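Local structure of carboxylesterase YbfK (Bacillus subtilis, 4CCY) at residues I152-A155 with E156-S160; A245-Q249 with Q250-E254; K269-G272 with H273-L277. The protein hydrolyses carboxylic esters to an alcohol and a carboxylate, as a carboxylesterase of the alpha/beta hydrolase superfamily. All blocks are in the same frame, centred on the assembly; numbering follows the deposited sequence.

Interaction 1 of 3, residues I152-A155 with E156-S160; sequences ISPA and EAFIS
Pro154 and Ala155 meet Glu156, Ala157 and Phe158 in a tight local turn. The chain comes in through Ile152, the last residue of strand 146-152. Ser153 then takes a left-handed backbone shape (phi 46°, psi 57°), and this turns the chain off the strand. Pro154 carries most of the side-chain packing. Its CB lies 4.2 Å from Ala157 CB, and its CG lies 3.8 Å from Phe158 CD2. The CG comes in at the edge of the phenyl ring, close to the ring plane, and the two side chains cross at about a right angle. In Phe158, chi1 of -61° places CG beside the backbone N, and the ring edge ends up against Pro154 CG. Pro154 O is hydrogen-bonded to Tyr247 OH. In the alpha/beta hydrolase fold this is the loop after the strand that follows the nucleophile elbow. Ala155 comes next. Its side chain and that of Ser129, the charge-relay serine by similarity, are about 4 Å apart at their nearest atoms. The backbone of Ala155 also bonds to Ser129, and its O bonds to Ser133 OG. Past Ala155 the chain bends sharply. Glu156 has a positive phi, and its CB sits 3.1 Å from Ala155 O. Ala157 is the centre of a classic gamma turn, closed by a weak bond of 2.8 Å from Phe158 N to Glu156 O.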
ATOM      1  N   ILE A 152      -2.097  -6.073   4.091  1.00 11.35           N
ATOM      2  CA  ILE A 152      -3.335  -6.470   3.387  1.00 11.73           C
ATOM      3  C   ILE A 152      -3.065  -6.760   1.905  1.00 11.77           C
ATOM      4  O   ILE A 152      -2.524  -5.916   1.198  1.00 11.48           O
ATOM      5  CB  ILE A 152      -4.465  -5.400   3.516  1.00 11.93           C
ATOM      6  CG1 ILE A 152      -4.653  -4.937   4.971  1.00 12.03           C
ATOM      7  CG2 ILE A 152      -5.788  -5.921   2.946  1.00 12.08           C
ATOM      8  CD1 ILE A 152      -5.524  -3.699   5.121  1.00 12.41           C
ATOM      9  N   SER A 153      -3.436  -7.963   1.462  1.00 12.30           N
ATOM     10  CA  SER A 153      -3.304  -8.397   0.067  1.00 12.68           C
ATOM     11  C   SER A 153      -1.937  -8.053  -0.526  1.00 12.76           C
ATOM     12  O   SER A 153      -1.858  -7.371  -1.561  1.00 12.63           O
ATOM     13  CB  SER A 153      -4.423  -7.792  -0.786  1.00 12.98           C
ATOM     14  OG  SER A 153      -5.688  -8.114  -0.224  1.00 13.57           O
ATOM     15  N   PRO A 154      -0.856  -8.527   0.124  1.00 12.75           N
ATOM     16  CA  PRO A 154       0.487  -8.077  -0.269  1.00 12.74           C
ATOM     17  C   PRO A 154       0.843  -8.482  -1.707  1.00 13.16           C
ATOM     18  O   PRO A 154       0.345  -9.501  -2.232  1.00 13.06           O
ATOM     19  CB  PRO A 154       1.410  -8.745   0.763  1.00 12.63           C
ATOM     20  CG  PRO A 154       0.630  -9.915   1.283  1.00 12.92           C
ATOM     21  CD  PRO A 154      -0.815  -9.499   1.236  1.00 12.95           C
ATOM     22  N   ALA A 155       1.639  -7.635  -2.353  1.00 13.32           N
ATOM     23  CA  ALA A 155       2.162  -7.909  -3.688  1.00 14.04           C
ATOM     24  C   ALA A 155       3.293  -8.934  -3.521  1.00 14.44           C
ATOM     25  O   ALA A 155       4.408  -8.578  -3.111  1.00 14.92           O
ATOM     26  CB  ALA A 155       2.675  -6.621  -4.329  1.00 13.75           C
ATOM     27  N   GLU A 156       2.986 -10.200  -3.810  1.00 14.70           N
ATOM     28  CA  GLU A 156       3.862 -11.333  -3.472  1.00 14.92           C
ATOM     29  C   GLU A 156       4.202 -11.339  -1.987  1.00 14.47           C
ATOM     30  O   GLU A 156       3.296 -11.384  -1.150  1.00 14.45           O
ATOM     31  CB  GLU A 156       5.118 -11.365  -4.352  1.00 15.28           C
ATOM     32  CG  GLU A 156       4.817 -11.783  -5.777  1.00 15.96           C
ATOM     33  CD  GLU A 156       6.021 -12.328  -6.512  1.00 16.68           C
ATOM     34  OE1 GLU A 156       7.160 -11.929  -6.184  1.00 17.01           O
ATOM     35  OE2 GLU A 156       5.822 -13.154  -7.425  1.00 17.33           O
ATOM     36  N   ALA A 157       5.497 -11.292  -1.664  1.00 14.45           N
ATOM     37  CA  ALA A 157       5.981 -11.312  -0.281  1.00 14.23           C
ATOM     38  C   ALA A 157       5.894 -12.695   0.362  1.00 14.79           C
ATOM     39  O   ALA A 157       6.906 -13.212   0.840  1.00 14.98           O
ATOM     40  CB  ALA A 157       5.273 -10.258   0.574  1.00 13.49           C
ATOM     41  N   PHE A 158       4.699 -13.297   0.372  1.00 14.68           N
ATOM     42  CA  PHE A 158       4.518 -14.620   0.992  1.00 15.07           C
ATOM     43  C   PHE A 158       4.413 -15.785   0.016  1.00 15.95           C
ATOM     44  O   PHE A 158       4.652 -16.928   0.401  1.00 16.57           O
ATOM     45  CB  PHE A 158       3.331 -14.603   1.961  1.00 14.68           C
ATOM     46  CG  PHE A 158       3.516 -13.636   3.079  1.00 14.05           C
ATOM     47  CD1 PHE A 158       4.253 -13.996   4.201  1.00 14.12           C
ATOM     48  CD2 PHE A 158       3.012 -12.337   2.983  1.00 13.45           C
ATOM     49  CE1 PHE A 158       4.455 -13.090   5.235  1.00 13.97           C
ATOM     50  CE2 PHE A 158       3.215 -11.429   4.010  1.00 13.13           C
ATOM     51  CZ  PHE A 158       3.937 -11.801   5.131  1.00 13.44           C
ATOM     52  N   ILE A 159       4.054 -15.488  -1.235  1.00 16.01           N
ATOM     53  CA  ILE A 159       3.970 -16.481  -2.297  1.00 16.81           C
ATOM     54  C   ILE A 159       4.139 -15.786  -3.665  1.00 16.78           C
ATOM     55  O   ILE A 159       3.967 -14.566  -3.766  1.00 15.96           O
ATOM     56  CB  ILE A 159       2.642 -17.287  -2.194  1.00 17.10           C
ATOM     57  CG1 ILE A 159       2.807 -18.716  -2.733  1.00 18.17           C
ATOM     58  CG2 ILE A 159       1.478 -16.563  -2.845  1.00 16.61           C
ATOM     59  CD1 ILE A 159       3.479 -19.657  -1.752  1.00 18.96           C
ATOM     60  N   SER A 160       4.519 -16.556  -4.691  1.00 17.60           N
ATOM     61  CA  SER A 160       4.719 -16.047  -6.063  1.00 17.61           C
ATOM     62  C   SER A 160       3.411 -15.659  -6.745  1.00 17.21           C
ATOM     63  O   SER A 160       2.375 -16.279  -6.492  1.00 17.12           O
ATOM     64  CB  SER A 160       5.390 -17.114  -6.930  1.00 19.03           C
ATOM     65  OG  SER A 160       6.661 -17.445  -6.422  1.00 20.19           O
TER

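Interaction 2 of 3, residues A245-Q249 with Q250-E254; sequences AMYHQ and QMAFE. With NA (sodium ion), chain C.
The side chain of Gln249 starts beside the peptide N of Gln250 and ends on a sodium ion. Its CB is 3.4 Å from Gln250 N, and its CG stays nearly as close. Chi1 (72°) sets CG between the backbone N and the carbonyl carbon, and the chain bends again at chi2 (-67°). These two bends bring the amide to the ion. CD lies 3.4 Å from the sodium. OE1 binds it at 2.3 Å, while NE2 is not a ligand. Tyr247 O is a second ligand at 2.6 Å. Three waters and Glu244 O bring the ligands to six. One of these waters also lies in the plane of the His248 ring, at its edge, 2.7 Å from ND1. The backbone starts a helix here, with His248 as N-cap. The first i to i+4 bonds of the helix run from Ala252 N to His248 O at 3.2 Å and from Phe253 N to Gln249 O at 2.9 Å. Met251 SD lies 4.1 Å from His248 CB. The whole is a helix start joined to a sodium site, built on the loop that carries Glu244, the charge-relay acid by similarity.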
ATOM      1  N   ALA A 245      -7.056 -12.397  -6.936  1.00 16.45           N
ATOM      2  CA  ALA A 245      -6.819 -12.786  -8.333  1.00 17.36           C
ATOM      3  C   ALA A 245      -5.336 -12.968  -8.688  1.00 17.23           C
ATOM      4  O   ALA A 245      -5.012 -13.584  -9.700  1.00 17.80           O
ATOM      5  CB  ALA A 245      -7.467 -11.781  -9.287  1.00 17.81           C
ATOM      6  N   MET A 246      -4.455 -12.441  -7.845  1.00 16.49           N
ATOM      7  CA  MET A 246      -3.034 -12.320  -8.164  1.00 16.67           C
ATOM      8  C   MET A 246      -2.166 -13.523  -7.783  1.00 16.68           C
ATOM      9  O   MET A 246      -1.055 -13.667  -8.295  1.00 16.80           O
ATOM     10  CB  MET A 246      -2.444 -11.068  -7.506  1.00 16.24           C
ATOM     11  CG  MET A 246      -3.129  -9.763  -7.870  1.00 16.74           C
ATOM     12  SD  MET A 246      -2.074  -8.368  -7.391  1.00 17.22           S
ATOM     13  CE  MET A 246      -1.048  -8.226  -8.856  1.00 16.92           C
ATOM     14  N   TYR A 247      -2.662 -14.364  -6.875  1.00 16.70           N
ATOM     15  CA  TYR A 247      -1.936 -15.547  -6.412  1.00 16.86           C
ATOM     16  C   TYR A 247      -2.844 -16.493  -5.635  1.00 17.39           C
ATOM     17  O   TYR A 247      -4.048 -16.218  -5.470  1.00 16.94           O
ATOM     18  CB  TYR A 247      -0.721 -15.165  -5.557  1.00 16.09           C
ATOM     19  CG  TYR A 247      -0.971 -14.130  -4.481  1.00 15.59           C
ATOM     20  CD1 TYR A 247      -1.507 -14.490  -3.246  1.00 15.31           C
ATOM     21  CD2 TYR A 247      -0.649 -12.800  -4.691  1.00 15.12           C
ATOM     22  CE1 TYR A 247      -1.708 -13.556  -2.251  1.00 14.59           C
ATOM     23  CE2 TYR A 247      -0.867 -11.854  -3.704  1.00 14.73           C
ATOM     24  CZ  TYR A 247      -1.397 -12.241  -2.486  1.00 14.49           C
ATOM     25  OH  TYR A 247      -1.607 -11.306  -1.492  1.00 13.96           O
ATOM     26  N   HIS A 248      -2.272 -17.611  -5.178  1.00 17.79           N
ATOM     27  CA  HIS A 248      -3.004 -18.560  -4.337  1.00 18.49           C
ATOM     28  C   HIS A 248      -2.901 -18.131  -2.910  1.00 17.69           C
ATOM     29  O   HIS A 248      -1.938 -18.471  -2.210  1.00 17.24           O
ATOM     30  CB  HIS A 248      -2.470 -19.981  -4.502  1.00 19.51           C
ATOM     31  CG  HIS A 248      -2.836 -20.622  -5.821  1.00 20.62           C
ATOM     32  ND1 HIS A 248      -4.103 -20.667  -6.275  1.00 21.53           N
ATOM     33  CD2 HIS A 248      -2.055 -21.250  -6.776  1.00 21.19           C
ATOM     34  CE1 HIS A 248      -4.131 -21.279  -7.472  1.00 22.38           C
ATOM     35  NE2 HIS A 248      -2.881 -21.642  -7.777  1.00 22.20           N
ATOM     36  N   GLN A 249      -3.911 -17.403  -2.448  1.00 17.57           N
ATOM     37  CA  GLN A 249      -3.870 -16.847  -1.088  1.00 17.17           C
ATOM     38  C   GLN A 249      -3.878 -17.923   0.002  1.00 17.74           C
ATOM     39  O   GLN A 249      -3.397 -17.678   1.101  1.00 17.39           O
ATOM     40  CB  GLN A 249      -4.967 -15.792  -0.868  1.00 17.00           C
ATOM     41  CG  GLN A 249      -6.396 -16.325  -0.762  1.00 17.51           C
ATOM     42  CD  GLN A 249      -6.903 -16.929  -2.052  1.00 18.05           C
ATOM     43  OE1 GLN A 249      -6.496 -16.538  -3.150  1.00 18.15           O
ATOM     44  NE2 GLN A 249      -7.791 -17.884  -1.932  1.00 18.73           N
ATOM     45  N   GLN A 250      -4.396 -19.116  -0.301  1.00 18.85           N
ATOM     46  CA  GLN A 250      -4.341 -20.220   0.664  1.00 19.76           C
ATOM     47  C   GLN A 250      -2.884 -20.591   1.002  1.00 19.45           C
ATOM     48  O   GLN A 250      -2.508 -20.639   2.175  1.00 19.17           O
ATOM     49  CB  GLN A 250      -5.134 -21.448   0.177  1.00 21.25           C
ATOM     50  CG  GLN A 250      -5.272 -22.559   1.215  1.00 22.77           C
ATOM     51  CD  GLN A 250      -5.952 -22.112   2.501  1.00 23.09           C
ATOM     52  OE1 GLN A 250      -6.919 -21.345   2.489  1.00 23.22           O
ATOM     53  NE2 GLN A 250      -5.454 -22.604   3.622  1.00 23.90           N
ATOM     54  N   MET A 251      -2.075 -20.829  -0.030  1.00 19.44           N
ATOM     55  CA  MET A 251      -0.648 -21.115   0.127  1.00 19.34           C
ATOM     56  C   MET A 251       0.121 -19.982   0.825  1.00 18.20           C
ATOM     57  O   MET A 251       0.996 -20.242   1.630  1.00 18.28           O
ATOM     58  CB  MET A 251      -0.016 -21.421  -1.236  1.00 20.51           C
ATOM     59  CG  MET A 251      -0.518 -22.709  -1.893  1.00 22.98           C
ATOM     60  SD  MET A 251       0.187 -22.999  -3.535  1.00 25.57           S
ATOM     61  CE  MET A 251       1.943 -23.130  -3.174  1.00 24.20           C
ATOM     62  N   ALA A 252      -0.191 -18.730   0.496  1.00 17.27           N
ATOM     63  CA  ALA A 252       0.447 -17.586   1.146  1.00 16.22           C
ATOM     64  C   ALA A 252       0.085 -17.563   2.632  1.00 16.22           C
ATOM     65  O   ALA A 252       0.959 -17.396   3.489  1.00 16.11           O
ATOM     66  CB  ALA A 252       0.020 -16.295   0.473  1.00 15.58           C
ATOM     67  N   PHE A 253      -1.203 -17.751   2.924  1.00 16.08           N
ATOM     68  CA  PHE A 253      -1.708 -17.880   4.296  1.00 16.39           C
ATOM     69  C   PHE A 253      -1.022 -19.010   5.086  1.00 17.23           C
ATOM     70  O   PHE A 253      -0.464 -18.771   6.168  1.00 16.67           O
ATOM     71  CB  PHE A 253      -3.237 -18.050   4.291  1.00 16.17           C
ATOM     72  CG  PHE A 253      -3.795 -18.538   5.597  1.00 16.81           C
ATOM     73  CD1 PHE A 253      -4.029 -17.650   6.643  1.00 16.23           C
ATOM     74  CD2 PHE A 253      -4.073 -19.899   5.788  1.00 17.63           C
ATOM     75  CE1 PHE A 253      -4.534 -18.100   7.851  1.00 16.92           C
ATOM     76  CE2 PHE A 253      -4.582 -20.356   6.996  1.00 18.46           C
ATOM     77  CZ  PHE A 253      -4.815 -19.458   8.030  1.00 17.89           C
ATOM     78  N   GLU A 254      -1.057 -20.229   4.544  1.00 18.75           N
ATOM     79  CA  GLU A 254      -0.394 -21.375   5.172  1.00 20.29           C
ATOM     80  C   GLU A 254       1.094 -21.109   5.469  1.00 19.78           C
ATOM     81  O   GLU A 254       1.570 -21.324   6.601  1.00 19.45           O
ATOM     82  CB  GLU A 254      -0.563 -22.643   4.322  1.00 22.85           C
ATOM     83  CG  GLU A 254      -1.963 -23.237   4.391  1.00 26.04           C
ATOM     84  CD  GLU A 254      -2.062 -24.609   3.747  1.00 29.07           C
ATOM     85  OE1 GLU A 254      -1.049 -25.346   3.724  1.00 31.59           O
ATOM     86  OE2 GLU A 254      -3.163 -24.964   3.274  1.00 30.50           O
TER
HETATM   87 NA    NA C1297      -6.649 -16.686  -5.446  1.00 13.61          NA
HETATM   88  O   HOH W   1      -6.185 -19.173  -5.311  1.00 23.55           O
HETATM   89  O   HOH W   2      -9.000 -17.299  -5.247  1.00 22.41           O
HETATM   90  O   HOH W   3      -6.146 -17.076  -8.026  1.00 18.01           O

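Interaction 3 of 3, residues K269-G272 with H273-L277; sequences KNAG and HLLSL
Leu275 is brought back toward Ala271 by an inverse gamma turn centred on Leu274. Leu274 is also the N-cap of the short helix that follows, so the turn runs straight into the helix. A weak bond of 2.9 Å from Leu275 N to His273 O closes the turn. A second weak bond, 3.0 Å from Leu277 N to Leu274 O, follows in the first turn of the helix. No hydrogen bond joins 269-272 to 273-277, and the contact between them is apolar and buried. Its tightest side-chain meeting is between Ala271 CB and Leu275 CD1, 3.6 Å apart. Leu275 CG is anti to the backbone N (chi1 -178°), and one methyl of the branch, CD1, does the touching. Leu275 CB lies alongside the peptide at Gly272 O, at 4.1 Å. Gly272 precedes the turn, its C 3.3 Å from Leu274 N. His273 follows directly, and its CB leaves away from 269-272. With CG beside the carbonyl carbon (chi1 -170°), the ring reaches Glu244 OE1 through ND1 and Ser129 OG through NE2. This is the geometry of a Ser-His-Glu charge relay, the role these residues have by similarity. The bend leads from strand 264-268 into helix 275-278, whose last residue bonds Gly272 N through Glu278 OE1, while Leu274 packs on Thr186 of helix 175-186 and Leu277 on Tyr71 and Pro72 of helix 71-80.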
ATOM      1  N   LYS A 269     -13.926 -13.568   3.662  1.00 18.00           N
ATOM      2  CA  LYS A 269     -14.967 -13.954   2.718  1.00 19.07           C
ATOM      3  C   LYS A 269     -15.504 -12.771   1.949  1.00 18.94           C
ATOM      4  O   LYS A 269     -15.573 -11.656   2.470  1.00 18.40           O
ATOM      5  CB  LYS A 269     -16.142 -14.600   3.444  1.00 20.51           C
ATOM      6  CG  LYS A 269     -16.011 -16.090   3.649  1.00 21.63           C
ATOM      7  CD  LYS A 269     -17.229 -16.632   4.389  1.00 22.92           C
ATOM      8  CE  LYS A 269     -18.200 -17.320   3.447  1.00 24.23           C
ATOM      9  NZ  LYS A 269     -19.005 -18.351   4.165  1.00 25.63           N
ATOM     10  N   ASN A 270     -15.897 -13.046   0.707  1.00 19.78           N
ATOM     11  CA  ASN A 270     -16.609 -12.095  -0.149  1.00 20.12           C
ATOM     12  C   ASN A 270     -15.761 -10.877  -0.449  1.00 18.99           C
ATOM     13  O   ASN A 270     -16.251  -9.739  -0.478  1.00 19.14           O
ATOM     14  CB  ASN A 270     -17.970 -11.705   0.459  1.00 20.84           C
ATOM     15  CG  ASN A 270     -18.890 -12.905   0.664  1.00 22.15           C
ATOM     16  OD1 ASN A 270     -19.017 -13.759  -0.205  1.00 23.08           O
ATOM     17  ND2 ASN A 270     -19.547 -12.957   1.815  1.00 22.58           N
ATOM     18  N   ALA A 271     -14.471 -11.120  -0.644  1.00 17.92           N
ATOM     19  CA  ALA A 271     -13.573 -10.061  -1.061  1.00 17.16           C
ATOM     20  C   ALA A 271     -12.476 -10.626  -1.928  1.00 16.66           C
ATOM     21  O   ALA A 271     -12.119 -11.795  -1.808  1.00 16.46           O
ATOM     22  CB  ALA A 271     -12.986  -9.354   0.146  1.00 16.53           C
ATOM     23  N   GLY A 272     -11.960  -9.786  -2.819  1.00 16.47           N
ATOM     24  CA  GLY A 272     -10.770 -10.125  -3.596  1.00 16.15           C
ATOM     25  C   GLY A 272      -9.535  -9.414  -3.078  1.00 15.18           C
ATOM     26  O   GLY A 272      -9.346  -9.264  -1.865  1.00 15.02           O
ATOM     27  N   HIS A 273      -8.701  -8.978  -4.017  1.00 14.92           N
ATOM     28  CA  HIS A 273      -7.469  -8.239  -3.745  1.00 14.03           C
ATOM     29  C   HIS A 273      -7.685  -6.953  -2.993  1.00 13.74           C
ATOM     30  O   HIS A 273      -6.924  -6.631  -2.069  1.00 13.16           O
ATOM     31  CB  HIS A 273      -6.772  -7.924  -5.072  1.00 14.24           C
ATOM     32  CG  HIS A 273      -5.371  -7.372  -4.916  1.00 13.93           C
ATOM     33  ND1 HIS A 273      -4.361  -8.098  -4.400  1.00 13.37           N
ATOM     34  CD2 HIS A 273      -4.831  -6.117  -5.238  1.00 13.91           C
ATOM     35  CE1 HIS A 273      -3.230  -7.353  -4.382  1.00 13.37           C
ATOM     36  NE2 HIS A 273      -3.517  -6.144  -4.893  1.00 13.55           N
ATOM     37  N   LEU A 274      -8.720  -6.202  -3.383  1.00 13.82           N
ATOM     38  CA  LEU A 274      -8.922  -4.839  -2.890  1.00 13.60           C
ATOM     39  C   LEU A 274      -9.704  -4.806  -1.575  1.00 13.50           C
ATOM     40  O   LEU A 274     -10.724  -4.125  -1.445  1.00 13.66           O
ATOM     41  CB  LEU A 274      -9.597  -3.988  -3.969  1.00 14.08           C
ATOM     42  CG  LEU A 274      -8.814  -3.823  -5.277  1.00 14.14           C
ATOM     43  CD1 LEU A 274      -9.599  -2.945  -6.230  1.00 14.79           C
ATOM     44  CD2 LEU A 274      -7.406  -3.265  -5.055  1.00 13.45           C
ATOM     45  N   LEU A 275      -9.174  -5.525  -0.590  1.00 13.18           N
ATOM     46  CA  LEU A 275      -9.890  -5.853   0.636  1.00 13.30           C
ATOM     47  C   LEU A 275     -10.303  -4.637   1.470  1.00 13.19           C
ATOM     48  O   LEU A 275     -11.404  -4.622   2.037  1.00 13.78           O
ATOM     49  CB  LEU A 275      -9.066  -6.851   1.467  1.00 12.96           C
ATOM     50  CG  LEU A 275      -9.557  -7.441   2.796  1.00 13.31           C
ATOM     51  CD1 LEU A 275     -11.037  -7.825   2.769  1.00 13.68           C
ATOM     52  CD2 LEU A 275      -8.689  -8.649   3.165  1.00 13.26           C
ATOM     53  N   SER A 276      -9.446  -3.626   1.553  1.00 12.68           N
ATOM     54  CA  SER A 276      -9.783  -2.444   2.346  1.00 12.70           C
ATOM     55  C   SER A 276     -10.897  -1.618   1.690  1.00 13.35           C
ATOM     56  O   SER A 276     -11.604  -0.868   2.376  1.00 13.43           O
ATOM     57  CB  SER A 276      -8.549  -1.581   2.599  1.00 12.41           C
ATOM     58  OG  SER A 276      -7.980  -1.169   1.371  1.00 12.33           O
ATOM     59  N   LEU A 277     -11.044  -1.755   0.369  1.00 13.70           N
ATOM     60  CA  LEU A 277     -12.087  -1.049  -0.376  1.00 14.63           C
ATOM     61  C   LEU A 277     -13.400  -1.833  -0.444  1.00 15.53           C
ATOM     62  O   LEU A 277     -14.482  -1.238  -0.402  1.00 16.01           O
ATOM     63  CB  LEU A 277     -11.617  -0.694  -1.794  1.00 14.79           C
ATOM     64  CG  LEU A 277     -10.611   0.457  -1.963  1.00 14.62           C
ATOM     65  CD1 LEU A 277      -9.929   0.358  -3.318  1.00 14.52           C
ATOM     66  CD2 LEU A 277     -11.258   1.831  -1.773  1.00 14.92           C
TER

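The three contacts come in series along the chain, each in the connection after a strand of the main sheet. The strands are 146-152, 236-241 and 264-268, which lie side by side and parallel. The centres of interactions 1 and 2 are about 8 Å apart, and the centre of interaction 3 is about 14 Å and about 13 Å from theirs. Ile159 CG2 packs 3.6 Å from Ala252 CB between the first two. Ile152 CG2 lies 3.7 Å from Leu275 CB between the first and third. Met246 SD is 3.4 Å from His273 CE1 between the last two. All three lie beside the likely charge relay, with one of the two sodium sites, bound by Glu244 O.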